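PDB 1ZYL: stress response kinase A from Escherichia coli, which phosphorylates itself and other proteins on serine and threonine using ATP and probably suppresses the effects of stress linked to reactive oxygen species. Local coordinates for residues E60-T63 against A64-L68; L95-Q99 against G100-A104; H71-A74 against L75-N79. All blocks are in the same frame, centred on the assembly; numbering follows the deposited sequence.

Contact 1. Residues E60-T63 against A64-L68; sequences ERWT and ADQIL
The carbonyl oxygen of Thr63, Thr63 O, is gripped by two backbone donors of the first helical turn. Ile67 N reaches Thr63 O at 3.0 Å, almost in line with the C=O, while Gln66 N comes in to the same Thr63 O at 2.9 Å from above the carbonyl plane, so the two N-H groups converge from different directions. A bond in the reverse sense runs from Thr63 N to Gln66 OE1 at 2.6 Å; the donor lies in the plane of the amide C=O, on a lone pair. An extended chain beyond CG (chi2 -178°) lets Gln66 span this distance, and its other amide atom, NE2, is bonded to the carbonyl of His143. The Gln66 amide stands nearly perpendicular to the Trp62 ring (85°), with Gln66 OE1 at the ring edge, 3.4 Å from Trp62 CE3. Ile67 CG1 packs against Trp62 CB at 3.7 Å. The indole's NE1 is engaged elsewhere, by the carbonyl of Asp219. A weak bond from Gln66 N to Thr63 OG1 at 3.4 Å may close the pattern, though OG1 is less surely placed. Thr63 as N-cap and Gln66 three residues on thus illustrate the capping box that starts an alpha helix.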
ATOM      1  N   GLU A  60      -3.970  14.137   9.354  1.00 29.54           N
ATOM      2  CA  GLU A  60      -2.753  13.723  10.041  1.00 31.30           C
ATOM      3  C   GLU A  60      -1.874  12.701   9.327  1.00 30.07           C
ATOM      4  O   GLU A  60      -0.725  12.497   9.711  1.00 28.55           O
ATOM      5  CB  GLU A  60      -3.100  13.218  11.436  1.00 37.31           C
ATOM      6  CG  GLU A  60      -3.897  14.233  12.223  1.00 46.26           C
ATOM      7  CD  GLU A  60      -3.555  15.657  11.816  1.00 51.21           C
ATOM      8  OE1 GLU A  60      -2.366  16.043  11.908  1.00 51.90           O
ATOM      9  OE2 GLU A  60      -4.481  16.384  11.395  1.00 55.87           O
ATOM     10  N   ARG A  61      -2.393  12.062   8.289  1.00 29.63           N
ATOM     11  CA  ARG A  61      -1.601  11.076   7.569  1.00 27.82           C
ATOM     12  C   ARG A  61      -0.648  11.746   6.589  1.00 27.67           C
ATOM     13  O   ARG A  61       0.559  11.759   6.811  1.00 27.90           O
ATOM     14  CB  ARG A  61      -2.517  10.100   6.832  1.00 25.25           C
ATOM     15  CG  ARG A  61      -1.800   9.057   6.002  1.00 23.77           C
ATOM     16  CD  ARG A  61      -2.727   7.899   5.764  1.00 25.63           C
ATOM     17  NE  ARG A  61      -2.484   7.192   4.510  1.00 27.53           N
ATOM     18  CZ  ARG A  61      -1.440   6.407   4.269  1.00 26.31           C
ATOM     19  NH1 ARG A  61      -0.514   6.215   5.198  1.00 28.66           N
ATOM     20  NH2 ARG A  61      -1.339   5.789   3.103  1.00 23.44           N
ATOM     21  N   TRP A  62      -1.198  12.310   5.518  1.00 26.99           N
ATOM     22  CA  TRP A  62      -0.411  12.981   4.485  1.00 24.69           C
ATOM     23  C   TRP A  62      -0.604  14.498   4.507  1.00 24.97           C
ATOM     24  O   TRP A  62      -1.663  14.999   4.894  1.00 24.94           O
ATOM     25  CB  TRP A  62      -0.825  12.467   3.097  1.00 24.17           C
ATOM     26  CG  TRP A  62      -0.486  11.026   2.784  1.00 23.60           C
ATOM     27  CD1 TRP A  62      -1.226  10.168   2.026  1.00 22.81           C
ATOM     28  CD2 TRP A  62       0.693  10.302   3.167  1.00 23.66           C
ATOM     29  NE1 TRP A  62      -0.586   8.958   1.910  1.00 22.72           N
ATOM     30  CE2 TRP A  62       0.593   9.010   2.601  1.00 23.46           C
ATOM     31  CE3 TRP A  62       1.826  10.617   3.933  1.00 23.51           C
ATOM     32  CZ2 TRP A  62       1.582   8.031   2.778  1.00 24.10           C
ATOM     33  CZ3 TRP A  62       2.812   9.639   4.108  1.00 22.88           C
ATOM     34  CH2 TRP A  62       2.681   8.364   3.534  1.00 22.31           C
ATOM     35  N   THR A  63       0.417  15.236   4.087  1.00 24.94           N
ATOM     36  CA  THR A  63       0.297  16.685   4.025  1.00 25.06           C
ATOM     37  C   THR A  63      -0.133  16.993   2.609  1.00 26.58           C
ATOM     38  O   THR A  63      -0.101  16.119   1.748  1.00 27.84           O
ATOM     39  CB  THR A  63       1.634  17.408   4.287  1.00 24.24           C
ATOM     40  OG1 THR A  63       2.632  16.921   3.384  1.00 24.27           O
ATOM     41  CG2 THR A  63       2.089  17.193   5.718  1.00 24.39           C
ATOM     42  N   ALA A  64      -0.541  18.230   2.366  1.00 28.33           N
ATOM     43  CA  ALA A  64      -0.963  18.626   1.033  1.00 28.72           C
ATOM     44  C   ALA A  64       0.204  18.387   0.066  1.00 29.55           C
ATOM     45  O   ALA A  64       0.050  17.758  -0.989  1.00 28.95           O
ATOM     46  CB  ALA A  64      -1.380  20.098   1.037  1.00 26.01           C
ATOM     47  N   ASP A  65       1.379  18.872   0.446  1.00 30.43           N
ATOM     48  CA  ASP A  65       2.571  18.705  -0.373  1.00 32.19           C
ATOM     49  C   ASP A  65       2.804  17.244  -0.741  1.00 32.09           C
ATOM     50  O   ASP A  65       3.439  16.952  -1.749  1.00 35.19           O
ATOM     51  CB  ASP A  65       3.794  19.236   0.372  1.00 33.09           C
ATOM     52  CG  ASP A  65       3.704  20.716   0.642  1.00 35.44           C
ATOM     53  OD1 ASP A  65       2.571  21.246   0.641  1.00 38.25           O
ATOM     54  OD2 ASP A  65       4.758  21.346   0.867  1.00 36.10           O
ATOM     55  N   GLN A  66       2.294  16.328   0.074  1.00 30.09           N
ATOM     56  CA  GLN A  66       2.471  14.902  -0.179  1.00 28.32           C
ATOM     57  C   GLN A  66       1.389  14.332  -1.103  1.00 27.82           C
ATOM     58  O   GLN A  66       1.666  13.498  -1.968  1.00 25.85           O
ATOM     59  CB  GLN A  66       2.482  14.147   1.150  1.00 27.56           C
ATOM     60  CG  GLN A  66       3.550  14.636   2.105  1.00 26.56           C
ATOM     61  CD  GLN A  66       3.593  13.854   3.406  1.00 27.19           C
ATOM     62  OE1 GLN A  66       2.664  13.902   4.216  1.00 26.74           O
ATOM     63  NE2 GLN A  66       4.678  13.121   3.608  1.00 26.43           N
ATOM     64  N   ILE A  67       0.153  14.783  -0.915  1.00 27.40           N
ATOM     65  CA  ILE A  67      -0.953  14.321  -1.737  1.00 26.51           C
ATOM     66  C   ILE A  67      -0.777  14.899  -3.132  1.00 26.54           C
ATOM     67  O   ILE A  67      -1.196  14.300  -4.121  1.00 27.28           O
ATOM     68  CB  ILE A  67      -2.315  14.759  -1.129  1.00 25.96           C
ATOM     69  CG1 ILE A  67      -2.432  14.191   0.291  1.00 25.85           C
ATOM     70  CG2 ILE A  67      -3.478  14.253  -1.980  1.00 22.76           C
ATOM     71  CD1 ILE A  67      -3.660  14.649   1.050  1.00 27.30           C
ATOM     72  N   LEU A  68      -0.141  16.061  -3.217  1.00 26.32           N
ATOM     73  CA  LEU A  68       0.085  16.684  -4.514  1.00 27.10           C
ATOM     74  C   LEU A  68       1.056  15.845  -5.321  1.00 27.34           C
ATOM     75  O   LEU A  68       0.917  15.727  -6.538  1.00 27.48           O
ATOM     76  CB  LEU A  68       0.640  18.107  -4.353  1.00 26.05           C
ATOM     77  CG  LEU A  68      -0.346  19.195  -3.910  1.00 25.07           C
ATOM     78  CD1 LEU A  68       0.404  20.491  -3.626  1.00 24.22           C
ATOM     79  CD2 LEU A  68      -1.407  19.396  -4.979  1.00 21.26           C
TER

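Contact 2. Residues L95-Q99 against G100-A104; sequences LLNHQ and GFYFA
Leu96 and Phe103 face each other across a beta hairpin, strands 96-98 and 101-104 joined by a type II' turn from His98 to Phe101, at the edge of the five-stranded antiparallel sheet of a kinase-like N-terminal lobe. Hydrogen bonding is carried by the backbone: Phe103 N donates to Leu96 O at 2.8 Å, and Phe101 N closes the two-residue turn on His98 O at 3.0 Å. Gln99 takes the positive phi of 60° that this turn asks of its second residue, and Gly100 follows it. Between the two hydrogen-bonded pairs, Leu96 with Phe103 and His98 with Phe101, sits the non-hydrogen-bonded pair Asn97 and Tyr102.

Among apolar side chains, Leu95 CD2 rests against Tyr102 CB at 3.7 Å, and Ala64 of helix 64-79 touches both Leu95 and Tyr102. On the face of Asn97 and Tyr102, Asn97 CB makes a van der Waals approach to Tyr102 CD1, also at 3.7 Å. The opposite face carries Leu96, His98, Phe101 and Phe103, with helix 13-22 touching His98 and Phe103, and Phe56 stacking on the Phe103 ring.

The CH-pi contact belongs to Phe103. A chi1 of 64° holds CG between backbone N and carbonyl carbon and swings the ring across to the neighbouring strand, where Leu96 CB lies 3.5 Å from the centroid of the Phe103 ring and 21° off its normal.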
ATOM      1  N   LEU A  95      -6.578  18.859  -5.555  1.00 44.80           N
ATOM      2  CA  LEU A  95      -6.662  18.664  -4.108  1.00 44.90           C
ATOM      3  C   LEU A  95      -7.620  19.606  -3.394  1.00 46.63           C
ATOM      4  O   LEU A  95      -7.185  20.570  -2.756  1.00 46.95           O
ATOM      5  CB  LEU A  95      -5.284  18.839  -3.475  1.00 41.65           C
ATOM      6  CG  LEU A  95      -4.926  17.878  -2.350  1.00 39.32           C
ATOM      7  CD1 LEU A  95      -3.949  18.578  -1.406  1.00 36.16           C
ATOM      8  CD2 LEU A  95      -6.177  17.421  -1.625  1.00 38.42           C
ATOM      9  N   LEU A  96      -8.915  19.326  -3.479  1.00 47.73           N
ATOM     10  CA  LEU A  96      -9.889  20.172  -2.806  1.00 49.58           C
ATOM     11  C   LEU A  96      -9.752  19.996  -1.294  1.00 50.72           C
ATOM     12  O   LEU A  96      -9.126  19.045  -0.819  1.00 50.79           O
ATOM     13  CB  LEU A  96     -11.314  19.814  -3.249  1.00 48.72           C
ATOM     14  CG  LEU A  96     -11.601  19.675  -4.750  1.00 47.11           C
ATOM     15  CD1 LEU A  96     -10.609  20.507  -5.568  1.00 46.31           C
ATOM     16  CD2 LEU A  96     -11.497  18.218  -5.138  1.00 47.01           C
ATOM     17  N   ASN A  97     -10.336  20.922  -0.542  1.00 52.64           N
ATOM     18  CA  ASN A  97     -10.281  20.875   0.915  1.00 54.05           C
ATOM     19  C   ASN A  97     -11.467  21.577   1.582  1.00 55.28           C
ATOM     20  O   ASN A  97     -11.566  22.804   1.581  1.00 56.28           O
ATOM     21  CB  ASN A  97      -8.980  21.507   1.409  1.00 53.59           C
ATOM     22  CG  ASN A  97      -9.014  21.814   2.888  1.00 54.09           C
ATOM     23  OD1 ASN A  97      -9.055  20.911   3.719  1.00 55.35           O
ATOM     24  ND2 ASN A  97      -9.015  23.097   3.226  1.00 54.00           N
ATOM     25  N   HIS A  98     -12.376  20.796   2.147  1.00 56.30           N
ATOM     26  CA  HIS A  98     -13.512  21.387   2.827  1.00 57.46           C
ATOM     27  C   HIS A  98     -13.363  21.167   4.318  1.00 58.59           C
ATOM     28  O   HIS A  98     -13.034  20.066   4.764  1.00 58.53           O
ATOM     29  CB  HIS A  98     -14.822  20.776   2.347  1.00 56.79           C
ATOM     30  CG  HIS A  98     -16.030  21.408   2.960  1.00 56.80           C
ATOM     31  ND1 HIS A  98     -16.096  22.755   3.242  1.00 56.09           N
ATOM     32  CD2 HIS A  98     -17.233  20.892   3.304  1.00 57.46           C
ATOM     33  CE1 HIS A  98     -17.290  23.042   3.728  1.00 56.62           C
ATOM     34  NE2 HIS A  98     -17.999  21.931   3.773  1.00 57.54           N
ATOM     35  N   GLN A  99     -13.599  22.221   5.090  1.00 59.87           N
ATOM     36  CA  GLN A  99     -13.475  22.132   6.533  1.00 60.41           C
ATOM     37  C   GLN A  99     -12.037  21.730   6.877  1.00 59.45           C
ATOM     38  O   GLN A  99     -11.079  22.322   6.366  1.00 58.78           O
ATOM     39  CB  GLN A  99     -14.476  21.105   7.071  1.00 62.08           C
ATOM     40  CG  GLN A  99     -15.383  21.627   8.180  1.00 66.10           C
ATOM     41  CD  GLN A  99     -16.018  22.971   7.852  1.00 67.71           C
ATOM     42  OE1 GLN A  99     -15.360  24.013   7.900  1.00 67.89           O
ATOM     43  NE2 GLN A  99     -17.302  22.952   7.512  1.00 68.39           N
ATOM     44  N   GLY A 100     -11.884  20.726   7.735  1.00 57.92           N
ATOM     45  CA  GLY A 100     -10.551  20.292   8.112  1.00 56.62           C
ATOM     46  C   GLY A 100     -10.120  19.024   7.404  1.00 55.69           C
ATOM     47  O   GLY A 100      -9.260  18.292   7.890  1.00 55.79           O
ATOM     48  N   PHE A 101     -10.716  18.762   6.246  1.00 53.73           N
ATOM     49  CA  PHE A 101     -10.395  17.566   5.484  1.00 51.94           C
ATOM     50  C   PHE A 101     -10.030  17.900   4.047  1.00 49.86           C
ATOM     51  O   PHE A 101     -10.659  18.758   3.429  1.00 50.81           O
ATOM     52  CB  PHE A 101     -11.593  16.610   5.466  1.00 53.31           C
ATOM     53  CG  PHE A 101     -11.984  16.084   6.820  1.00 56.29           C
ATOM     54  CD1 PHE A 101     -12.356  16.954   7.846  1.00 56.73           C
ATOM     55  CD2 PHE A 101     -12.000  14.712   7.066  1.00 58.10           C
ATOM     56  CE1 PHE A 101     -12.737  16.465   9.096  1.00 57.47           C
ATOM     57  CE2 PHE A 101     -12.380  14.210   8.312  1.00 57.75           C
ATOM     58  CZ  PHE A 101     -12.749  15.090   9.329  1.00 58.42           C
ATOM     59  N   TYR A 102      -9.006  17.223   3.528  1.00 45.05           N
ATOM     60  CA  TYR A 102      -8.577  17.393   2.144  1.00 39.44           C
ATOM     61  C   TYR A 102      -9.335  16.316   1.393  1.00 37.53           C
ATOM     62  O   TYR A 102      -9.818  15.370   2.004  1.00 37.49           O
ATOM     63  CB  TYR A 102      -7.089  17.108   1.997  1.00 36.89           C
ATOM     64  CG  TYR A 102      -6.171  18.175   2.515  1.00 35.19           C
ATOM     65  CD1 TYR A 102      -5.952  19.346   1.791  1.00 34.90           C
ATOM     66  CD2 TYR A 102      -5.455  17.984   3.693  1.00 33.12           C
ATOM     67  CE1 TYR A 102      -5.028  20.297   2.221  1.00 34.17           C
ATOM     68  CE2 TYR A 102      -4.530  18.925   4.133  1.00 34.15           C
ATOM     69  CZ  TYR A 102      -4.316  20.076   3.390  1.00 34.78           C
ATOM     70  OH  TYR A 102      -3.345  20.965   3.788  1.00 35.25           O
ATOM     71  N   PHE A 103      -9.447  16.445   0.078  1.00 35.38           N
ATOM     72  CA  PHE A 103     -10.132  15.422  -0.695  1.00 33.91           C
ATOM     73  C   PHE A 103      -9.947  15.614  -2.184  1.00 34.37           C
ATOM     74  O   PHE A 103      -9.572  16.695  -2.637  1.00 36.66           O
ATOM     75  CB  PHE A 103     -11.624  15.390  -0.368  1.00 33.06           C
ATOM     76  CG  PHE A 103     -12.368  16.647  -0.732  1.00 32.63           C
ATOM     77  CD1 PHE A 103     -12.113  17.845  -0.077  1.00 33.63           C
ATOM     78  CD2 PHE A 103     -13.374  16.619  -1.690  1.00 32.41           C
ATOM     79  CE1 PHE A 103     -12.857  18.994  -0.369  1.00 34.16           C
ATOM     80  CE2 PHE A 103     -14.121  17.766  -1.986  1.00 31.65           C
ATOM     81  CZ  PHE A 103     -13.863  18.949  -1.325  1.00 32.03           C
ATOM     82  N   ALA A 104     -10.206  14.550  -2.937  1.00 31.92           N
ATOM     83  CA  ALA A 104     -10.086  14.565  -4.384  1.00 29.26           C
ATOM     84  C   ALA A 104     -11.218  13.727  -4.959  1.00 29.04           C
ATOM     85  O   ALA A 104     -11.849  12.954  -4.244  1.00 27.75           O
ATOM     86  CB  ALA A 104      -8.741  13.997  -4.802  1.00 27.99           C
TER

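Contact 3. Residues H71-A74 against L75-N79; sequences HQFA and LQLVN
Phe73 meets Leu77 one turn further along helix 64-79, and the pair exemplifies how residues four apart stack their side chains along one flank of a helix. Phe73 CG stands opposite the backbone N and beside the carbonyl carbon (chi1 -169°), which carries the ring out over the flank that Leu77 shares. Both methyls of Leu77 use it, in different ways: CD1 lies 3.5 Å from Phe73 CE2, while CD2 sits over one face, displaced toward the rim, in a CH-pi contact 4.2 Å from the centroid of the Phe73 ring. In the backbone, Leu77 N donates to Phe73 O at 2.7 Å. Thr135 of helix 119-136 touches both residues, and Met132 adds to the cover over Leu77.

Ala74, also buried, takes part mostly through its backbone. Ala74 O accepts from Val78 N at 3.1 Å.

Leu75 differs in being exposed. Leu75 N donates to His71 O at 3.0 Å, and Leu75 CB lies 3.2 Å from the same His71 O. Next to it, Gln76 N bonds to Gln72 O at 2.7 Å, while the side-chain OE1 of Gln76 extends away to Arg197.

The chemistry divides between backbone and side chains. Four successive i to i+4 backbone bonds satisfy the main-chain carbonyls of His71 to Ala74. The side chains are left to specialise: Phe73 and Leu77 present a greasy surface to helix 119-136, and Gln76 OE1, bonded to Arg197 NH1, gives helix 64-79 a polar tie.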
ATOM      1  N   HIS A  71      -0.821  12.961  -6.818  1.00 26.74           N
ATOM      2  CA  HIS A  71      -1.750  13.511  -7.804  1.00 26.91           C
ATOM      3  C   HIS A  71      -0.967  13.813  -9.075  1.00 27.39           C
ATOM      4  O   HIS A  71      -1.462  13.646 -10.185  1.00 28.11           O
ATOM      5  CB  HIS A  71      -2.379  14.799  -7.286  1.00 27.51           C
ATOM      6  CG  HIS A  71      -3.639  14.595  -6.501  1.00 28.40           C
ATOM      7  ND1 HIS A  71      -3.697  13.808  -5.371  1.00 26.69           N
ATOM      8  CD2 HIS A  71      -4.877  15.118  -6.660  1.00 25.33           C
ATOM      9  CE1 HIS A  71      -4.916  13.860  -4.868  1.00 26.35           C
ATOM     10  NE2 HIS A  71      -5.652  14.647  -5.631  1.00 24.81           N
ATOM     11  N   GLN A  72       0.261  14.278  -8.895  1.00 28.47           N
ATOM     12  CA  GLN A  72       1.126  14.583 -10.013  1.00 28.21           C
ATOM     13  C   GLN A  72       1.452  13.228 -10.645  1.00 28.83           C
ATOM     14  O   GLN A  72       1.125  12.974 -11.808  1.00 29.40           O
ATOM     15  CB  GLN A  72       2.399  15.285  -9.509  1.00 29.37           C
ATOM     16  CG  GLN A  72       3.266  15.898 -10.601  1.00 34.60           C
ATOM     17  CD  GLN A  72       2.444  16.630 -11.667  1.00 38.90           C
ATOM     18  OE1 GLN A  72       1.529  17.399 -11.346  1.00 41.25           O
ATOM     19  NE2 GLN A  72       2.773  16.397 -12.939  1.00 36.25           N
ATOM     20  N   PHE A  73       2.064  12.347  -9.857  1.00 26.98           N
ATOM     21  CA  PHE A  73       2.436  11.025 -10.335  1.00 24.86           C
ATOM     22  C   PHE A  73       1.283  10.384 -11.109  1.00 24.94           C
ATOM     23  O   PHE A  73       1.447   9.988 -12.260  1.00 24.43           O
ATOM     24  CB  PHE A  73       2.843  10.143  -9.151  1.00 24.28           C
ATOM     25  CG  PHE A  73       3.490   8.842  -9.546  1.00 22.79           C
ATOM     26  CD1 PHE A  73       3.553   7.791  -8.641  1.00 21.11           C
ATOM     27  CD2 PHE A  73       4.054   8.674 -10.805  1.00 22.08           C
ATOM     28  CE1 PHE A  73       4.166   6.594  -8.984  1.00 22.80           C
ATOM     29  CE2 PHE A  73       4.672   7.478 -11.157  1.00 23.35           C
ATOM     30  CZ  PHE A  73       4.729   6.436 -10.246  1.00 23.59           C
ATOM     31  N   ALA A  74       0.114  10.296 -10.485  1.00 26.11           N
ATOM     32  CA  ALA A  74      -1.047   9.703 -11.141  1.00 29.05           C
ATOM     33  C   ALA A  74      -1.335  10.380 -12.473  1.00 31.55           C
ATOM     34  O   ALA A  74      -1.546   9.715 -13.484  1.00 32.24           O
ATOM     35  CB  ALA A  74      -2.270   9.809 -10.247  1.00 27.35           C
ATOM     36  N   LEU A  75      -1.335  11.708 -12.469  1.00 34.23           N
ATOM     37  CA  LEU A  75      -1.616  12.474 -13.674  1.00 35.95           C
ATOM     38  C   LEU A  75      -0.577  12.209 -14.753  1.00 37.16           C
ATOM     39  O   LEU A  75      -0.927  12.008 -15.913  1.00 38.11           O
ATOM     40  CB  LEU A  75      -1.657  13.967 -13.353  1.00 35.50           C
ATOM     41  CG  LEU A  75      -2.608  14.784 -14.227  1.00 37.54           C
ATOM     42  CD1 LEU A  75      -4.015  14.719 -13.627  1.00 35.68           C
ATOM     43  CD2 LEU A  75      -2.126  16.232 -14.316  1.00 36.59           C
ATOM     44  N   GLN A  76       0.700  12.212 -14.374  1.00 38.34           N
ATOM     45  CA  GLN A  76       1.780  11.955 -15.324  1.00 38.86           C
ATOM     46  C   GLN A  76       1.681  10.530 -15.853  1.00 38.90           C
ATOM     47  O   GLN A  76       1.830  10.283 -17.051  1.00 38.94           O
ATOM     48  CB  GLN A  76       3.142  12.168 -14.657  1.00 40.34           C
ATOM     49  CG  GLN A  76       4.325  11.677 -15.485  1.00 43.82           C
ATOM     50  CD  GLN A  76       5.667  12.171 -14.964  1.00 46.05           C
ATOM     51  OE1 GLN A  76       5.851  12.370 -13.759  1.00 48.32           O
ATOM     52  NE2 GLN A  76       6.619  12.354 -15.870  1.00 45.76           N
ATOM     53  N   LEU A  77       1.424   9.595 -14.948  1.00 37.82           N
ATOM     54  CA  LEU A  77       1.295   8.190 -15.302  1.00 37.28           C
ATOM     55  C   LEU A  77       0.229   8.006 -16.392  1.00 37.99           C
ATOM     56  O   LEU A  77       0.377   7.170 -17.290  1.00 37.78           O
ATOM     57  CB  LEU A  77       0.928   7.393 -14.048  1.00 35.52           C
ATOM     58  CG  LEU A  77       1.630   6.061 -13.780  1.00 35.12           C
ATOM     59  CD1 LEU A  77       3.117   6.204 -14.014  1.00 35.81           C
ATOM     60  CD2 LEU A  77       1.355   5.617 -12.342  1.00 34.86           C
ATOM     61  N   VAL A  78      -0.845   8.785 -16.311  1.00 37.60           N
ATOM     62  CA  VAL A  78      -1.914   8.701 -17.299  1.00 38.19           C
ATOM     63  C   VAL A  78      -1.336   9.129 -18.644  1.00 38.78           C
ATOM     64  O   VAL A  78      -1.562   8.477 -19.664  1.00 39.61           O
ATOM     65  CB  VAL A  78      -3.093   9.638 -16.938  1.00 38.12           C
ATOM     66  CG1 VAL A  78      -4.233   9.448 -17.908  1.00 35.96           C
ATOM     67  CG2 VAL A  78      -3.565   9.356 -15.540  1.00 38.65           C
ATOM     68  N   ASN A  79      -0.587  10.227 -18.631  1.00 37.87           N
ATOM     69  CA  ASN A  79       0.049  10.753 -19.836  1.00 39.37           C
ATOM     70  C   ASN A  79       0.848   9.688 -20.593  1.00 38.24           C
ATOM     71  O   ASN A  79       0.763   9.598 -21.815  1.00 36.06           O
ATOM     72  CB  ASN A  79       0.993  11.908 -19.483  1.00 42.14           C
ATOM     73  CG  ASN A  79       0.517  13.244 -20.022  1.00 44.39           C
ATOM     74  OD1 ASN A  79      -0.283  13.942 -19.386  1.00 44.41           O
ATOM     75  ND2 ASN A  79       1.000  13.606 -21.210  1.00 43.91           N
TER

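How the contacts relate
The three contacts are local and follow in series along the chain, in the order 1, 3, 2, with none enclosing or crossing another. Contact 1 closes the turn that leads from strand 52-57 into helix 64-79; contact 3 lies on the last turns of that helix, and the centres of contacts 1 and 3 lie about 16 Å apart. The chain then returns to the sheet, where contact 2 closes the 96-98/101-107 hairpin. Packing brings the hairpin back against the helix: Tyr102 OH lies 3.5 Å from Ala64 CB, Leu95 meets Ile67, and Ala104 CB lies 3.3 Å from His71 NE2. Together they join helix 64-79, probably the counterpart of kinase helix C, to the five-stranded sheet.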